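PDB 3BBL: regulatory protein of LacI family, which probably regulates transcription as a member of the LacI family, its periplasmic-binding-protein-like core presumably binding a small effector between two lobes. Local coordinates for residues S71-N74 with Y75-R79; S137-G140 with N141-Q145. All blocks are in the same frame, centred on the assembly; numbering follows the deposited sequence.

Contact 1: residues S71-N74 with Y75-R79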
loop_
_atom_site.group_PDB
_atom_site.type_symbol
_atom_site.label_atom_id
_atom_site.label_comp_id
_atom_site.label_asym_id
_atom_site.label_seq_id
_atom_site.Cartn_x
_atom_site.Cartn_y
_atom_site.Cartn_z
ATOM N N SER A 71 13.652 10.438 -2.881
ATOM C CA SER A 71 13.584 9.060 -2.392
ATOM C C SER A 71 14.118 8.156 -3.503
ATOM O O SER A 71 14.315 8.621 -4.625
ATOM C CB SER A 71 12.151 8.678 -2.002
ATOM O OG SER A 71 11.253 8.816 -3.077
ATOM N N SER A 72 14.355 6.879 -3.196
ATOM C CA SER A 72 14.914 5.933 -4.169
ATOM C C SER A 72 16.298 6.422 -4.575
ATOM O O SER A 72 16.594 6.577 -5.760
ATOM C CB SER A 72 14.045 5.824 -5.426
ATOM O OG SER A 72 12.881 5.062 -5.189
ATOM N N ILE A 73 17.143 6.667 -3.586
ATOM C CA ILE A 73 18.483 7.162 -3.855
ATOM C C ILE A 73 19.459 6.066 -4.244
ATOM O O ILE A 73 19.680 5.127 -3.490
ATOM C CB ILE A 73 19.071 7.887 -2.627
ATOM C CG1 ILE A 73 18.029 8.830 -2.014
ATOM C CG2 ILE A 73 20.329 8.643 -3.037
ATOM C CD1 ILE A 73 17.578 9.947 -2.934
ATOM N N ASN A 74 20.046 6.198 -5.427
ATOM C CA ASN A 74 21.036 5.235 -5.903
ATOM C C ASN A 74 22.426 5.818 -5.700
ATOM O O ASN A 74 22.564 6.953 -5.259
ATOM C CB ASN A 74 20.829 4.933 -7.388
ATOM C CG ASN A 74 19.614 4.070 -7.639
ATOM O OD1 ASN A 74 19.423 3.040 -6.981
ATOM N ND2 ASN A 74 18.784 4.474 -8.596
ATOM N N TYR A 75 23.458 5.039 -6.001
ATOM C CA TYR A 75 24.825 5.538 -5.871
ATOM C C TYR A 75 24.998 6.610 -6.942
ATOM O O TYR A 75 24.441 6.488 -8.036
ATOM C CB TYR A 75 25.848 4.420 -6.112
ATOM C CG TYR A 75 25.950 3.388 -5.015
ATOM C CD1 TYR A 75 25.561 2.067 -5.237
ATOM C CD2 TYR A 75 26.473 3.719 -3.767
ATOM C CE1 TYR A 75 25.697 1.100 -4.247
ATOM C CE2 TYR A 75 26.616 2.760 -2.768
ATOM C CZ TYR A 75 26.227 1.451 -3.018
ATOM O OH TYR A 75 26.384 0.495 -2.043
ATOM N N ASN A 76 25.771 7.648 -6.633
ATOM C CA ASN A 76 26.000 8.744 -7.578
ATOM C C ASN A 76 24.664 9.127 -8.210
ATOM O O ASN A 76 24.511 9.090 -9.434
ATOM C CB ASN A 76 26.969 8.321 -8.693
ATOM C CG ASN A 76 28.251 7.712 -8.163
ATOM O OD1 ASN A 76 28.870 8.238 -7.237
ATOM N ND2 ASN A 76 28.664 6.598 -8.763
ATOM N N ASP A 77 23.693 9.477 -7.375
ATOM C CA ASP A 77 22.383 9.844 -7.878
ATOM C C ASP A 77 22.467 11.163 -8.647
ATOM O O ASP A 77 22.867 12.193 -8.098
ATOM C CB ASP A 77 21.390 9.980 -6.722
ATOM C CG ASP A 77 19.948 9.828 -7.174
ATOM O OD1 ASP A 77 19.414 8.697 -7.105
ATOM O OD2 ASP A 77 19.352 10.835 -7.612
ATOM N N PRO A 78 22.095 11.144 -9.937
ATOM C CA PRO A 78 22.144 12.366 -10.747
ATOM C C PRO A 78 21.324 13.532 -10.166
ATOM O O PRO A 78 21.719 14.694 -10.273
ATOM C CB PRO A 78 21.639 11.894 -12.116
ATOM C CG PRO A 78 20.750 10.734 -11.782
ATOM C CD PRO A 78 21.531 10.021 -10.707
ATOM N N ARG A 79 20.192 13.222 -9.544
ATOM C CA ARG A 79 19.354 14.258 -8.950
ATOM C C ARG A 79 20.092 14.960 -7.809
ATOM O O ARG A 79 19.998 16.175 -7.652
ATOM C CB ARG A 79 18.052 13.652 -8.418
ATOM C CG ARG A 79 17.149 13.028 -9.476
ATOM C CD ARG A 79 16.041 12.225 -8.818
ATOM N NE ARG A 79 16.594 11.180 -7.953
ATOM C CZ ARG A 79 15.877 10.452 -7.100
ATOM N NH1 ARG A 79 14.569 10.650 -6.992
ATOM N NH2 ARG A 79 16.470 9.534 -6.349
#
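S71 O takes two hydrogen bonds from the guanidinium of R79, whose two terminal nitrogens grip it end-on. NH2 of R79 lies 2.9 Å from S71 O and stands above the carbonyl plane; NH1 of R79, at 3.1 Å from S71 O, approaches almost straight in line with the carbonyl bond. The oxygen itself sits in the guanidinium plane. The side edge of the same group is taken by D77, one nitrogen to each oxygen: R79 NE meets D77 OD2 at 2.8 Å on its syn lone pair, completing a salt bridge, while R79 NH2 reaches D77 OD1 at 3.2 Å from above the carboxylate plane. With two partners along its rim, the guanidinium is fixed in rotation. The arginine chain bends at chi3 (-58°), which brings the group there.

D77 OD1 has a second donor across the contact, the backbone N of N74, 3.1 Å away on the anti side in a nearly straight bond (175°). CG of D77 points anti to the backbone N (chi1 -158°), which turns the carboxylate into the bend, between N74 and R79. I73 packs against both D77 and R79: its CG2 rests 4.1 Å from D77 CB, the side chains crossing at about a right angle, and its CD1 lies 3.6 Å from R79 NH2. The opposite charges of buried D77 and R79 probably largely balance each other; R50 bonds S72 O and forms a long, weak ion pair with D77 OD1.

D77 is also the N-cap of helix 78-85, OD2 accepting a weak bond from R79 N. The arrangement is a capped helix start, braced by an Asp-Arg salt bridge, in the beta-to-alpha loop after strand 67-70 of a Rossmann-like lobe in the periplasmic-binding-protein fold.

Contact 2: residues S137-G140 with N141-Q145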
loop_
_atom_site.group_PDB
_atom_site.type_symbol
_atom_site.label_atom_id
_atom_site.label_comp_id
_atom_site.label_asym_id
_atom_site.label_seq_id
_atom_site.Cartn_x
_atom_site.Cartn_y
_atom_site.Cartn_z
ATOM N N SER A 137 22.983 -2.176 -5.700
ATOM C CA SER A 137 21.944 -1.635 -4.834
ATOM C C SER A 137 22.533 -1.128 -3.514
ATOM O O SER A 137 23.043 -1.900 -2.707
ATOM C CB SER A 137 20.883 -2.702 -4.557
ATOM O OG SER A 137 19.980 -2.264 -3.559
ATOM N N ARG A 138 22.460 0.183 -3.308
ATOM C CA ARG A 138 22.981 0.804 -2.097
ATOM C C ARG A 138 22.258 0.261 -0.868
ATOM O O ARG A 138 22.896 -0.152 0.100
ATOM C CB ARG A 138 22.827 2.327 -2.187
ATOM C CG ARG A 138 23.489 3.116 -1.066
ATOM C CD ARG A 138 22.479 3.536 -0.013
ATOM N NE ARG A 138 21.295 4.158 -0.610
ATOM C CZ ARG A 138 20.220 4.534 0.075
ATOM N NH1 ARG A 138 20.171 4.360 1.387
ATOM N NH2 ARG A 138 19.186 5.072 -0.554
ATOM N N VAL A 139 20.929 0.257 -0.907
ATOM C CA VAL A 139 20.146 -0.254 0.212
ATOM C C VAL A 139 20.431 -1.744 0.416
ATOM O O VAL A 139 20.552 -2.209 1.549
ATOM C CB VAL A 139 18.642 -0.069 -0.036
ATOM C CG1 VAL A 139 17.851 -0.541 1.177
ATOM C CG2 VAL A 139 18.352 1.379 -0.333
ATOM N N GLY A 140 20.531 -2.477 -0.691
ATOM C CA GLY A 140 20.806 -3.899 -0.631
ATOM C C GLY A 140 22.113 -4.193 0.082
ATOM O O GLY A 140 22.182 -5.093 0.917
ATOM N N ASN A 141 23.154 -3.433 -0.241
ATOM C CA ASN A 141 24.442 -3.642 0.396
ATOM C C ASN A 141 24.388 -3.305 1.873
ATOM O O ASN A 141 25.025 -3.968 2.680
ATOM C CB ASN A 141 25.521 -2.810 -0.287
ATOM C CG ASN A 141 25.707 -3.188 -1.728
ATOM O OD1 ASN A 141 25.546 -4.350 -2.097
ATOM N ND2 ASN A 141 26.056 -2.213 -2.558
ATOM N N ASP A 142 23.627 -2.279 2.238
ATOM C CA ASP A 142 23.528 -1.916 3.648
ATOM C C ASP A 142 22.913 -3.062 4.428
ATOM O O ASP A 142 23.442 -3.492 5.451
ATOM C CB ASP A 142 22.667 -0.665 3.845
ATOM C CG ASP A 142 23.432 0.612 3.597
ATOM O OD1 ASP A 142 23.470 1.077 2.440
ATOM O OD2 ASP A 142 24.005 1.148 4.565
ATOM N N ARG A 143 21.790 -3.557 3.927
ATOM C CA ARG A 143 21.093 -4.650 4.580
ATOM C C ARG A 143 21.907 -5.942 4.590
ATOM O O ARG A 143 21.911 -6.664 5.577
ATOM C CB ARG A 143 19.738 -4.861 3.910
ATOM C CG ARG A 143 18.815 -3.658 4.091
ATOM C CD ARG A 143 17.487 -3.843 3.382
ATOM N NE ARG A 143 16.644 -2.673 3.531
ATOM C CZ ARG A 143 15.457 -2.529 2.953
ATOM N NH1 ARG A 143 14.956 -3.482 2.180
ATOM N NH2 ARG A 143 14.769 -1.421 3.153
ATOM N N LEU A 144 22.604 -6.225 3.499
ATOM C CA LEU A 144 23.422 -7.421 3.434
ATOM C C LEU A 144 24.573 -7.325 4.430
ATOM O O LEU A 144 24.960 -8.323 5.047
ATOM C CB LEU A 144 23.977 -7.614 2.025
ATOM C CG LEU A 144 24.944 -8.789 1.856
ATOM C CD1 LEU A 144 24.313 -10.074 2.360
ATOM C CD2 LEU A 144 25.327 -8.916 0.394
ATOM N N GLN A 145 25.101 -6.114 4.598
ATOM C CA GLN A 145 26.217 -5.870 5.508
ATOM C C GLN A 145 25.897 -6.302 6.937
ATOM O O GLN A 145 26.741 -6.897 7.614
ATOM C CB GLN A 145 26.596 -4.380 5.470
ATOM C CG GLN A 145 27.854 -3.998 6.247
ATOM C CD GLN A 145 29.066 -4.832 5.859
ATOM O OE1 GLN A 145 29.360 -5.023 4.671
ATOM N NE2 GLN A 145 29.781 -5.326 6.864
#
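N141 lays its amide beside the carbonyl of S137, four residues back: N141 CG is 3.1 Å from S137 O, which accepts the backbone N of N141 at 2.9 Å. ND2 of N141 bonds instead to E135 O and probably to Y75 of the other lobe. D142 comes next, its CG anti to the carbonyl carbon (chi1 -82°), a torsion that folds the carboxylate back over the preceding turn. OD1 of D142 then stands 2.7 Å from R138 O and 3.6 Å from R138 CD. The R138 chain bends at chi2 and chi3 and carries its guanidinium to a salt bridge with D106, the guanidinium plane turned 80° from the D142 carboxylate.

All this occupies the first turns of helix 138-153, the helix of the beta-alpha-beta unit between strands 128-132 and 163-165. S137 is its N-cap, OG accepting from G140 N at 2.9 Å.

R143 runs extended alongside V139, both side chains pointing the same way. The methyl CG1 of V139 sits over one guanidinium face, offset toward the rim and 3.4 Å from R143 NE, while V139 CG2 covers a face of the R138 guanidinium. One valine thus separates two arginine head groups. L144 continues the i to i-4 bonding of the helix, its N bonded to G140 O at 2.9 Å and its CB packed against that same carbonyl.

In the fold
From the N terminus, strand 67-70 runs into contact 1, where residues 71-79 close the short loop leading to helix 78-85. The chain then passes through strands 90-93 and 104-107 and helix 109-123 to strand 128-132, after which contact 2 forms the opening turns of helix 138-153. The two lie in series, neither enclosing nor crossing the other, with centres 14 Å apart. They nevertheless touch: Y75 OH probably bonds to N141 ND2 (2.8 Å), and I73 O to R138 NH2 (3.0 Å). These bridges tie the loop of the first lobe to the helix start of the second, consistent with a place where the two lobes meet.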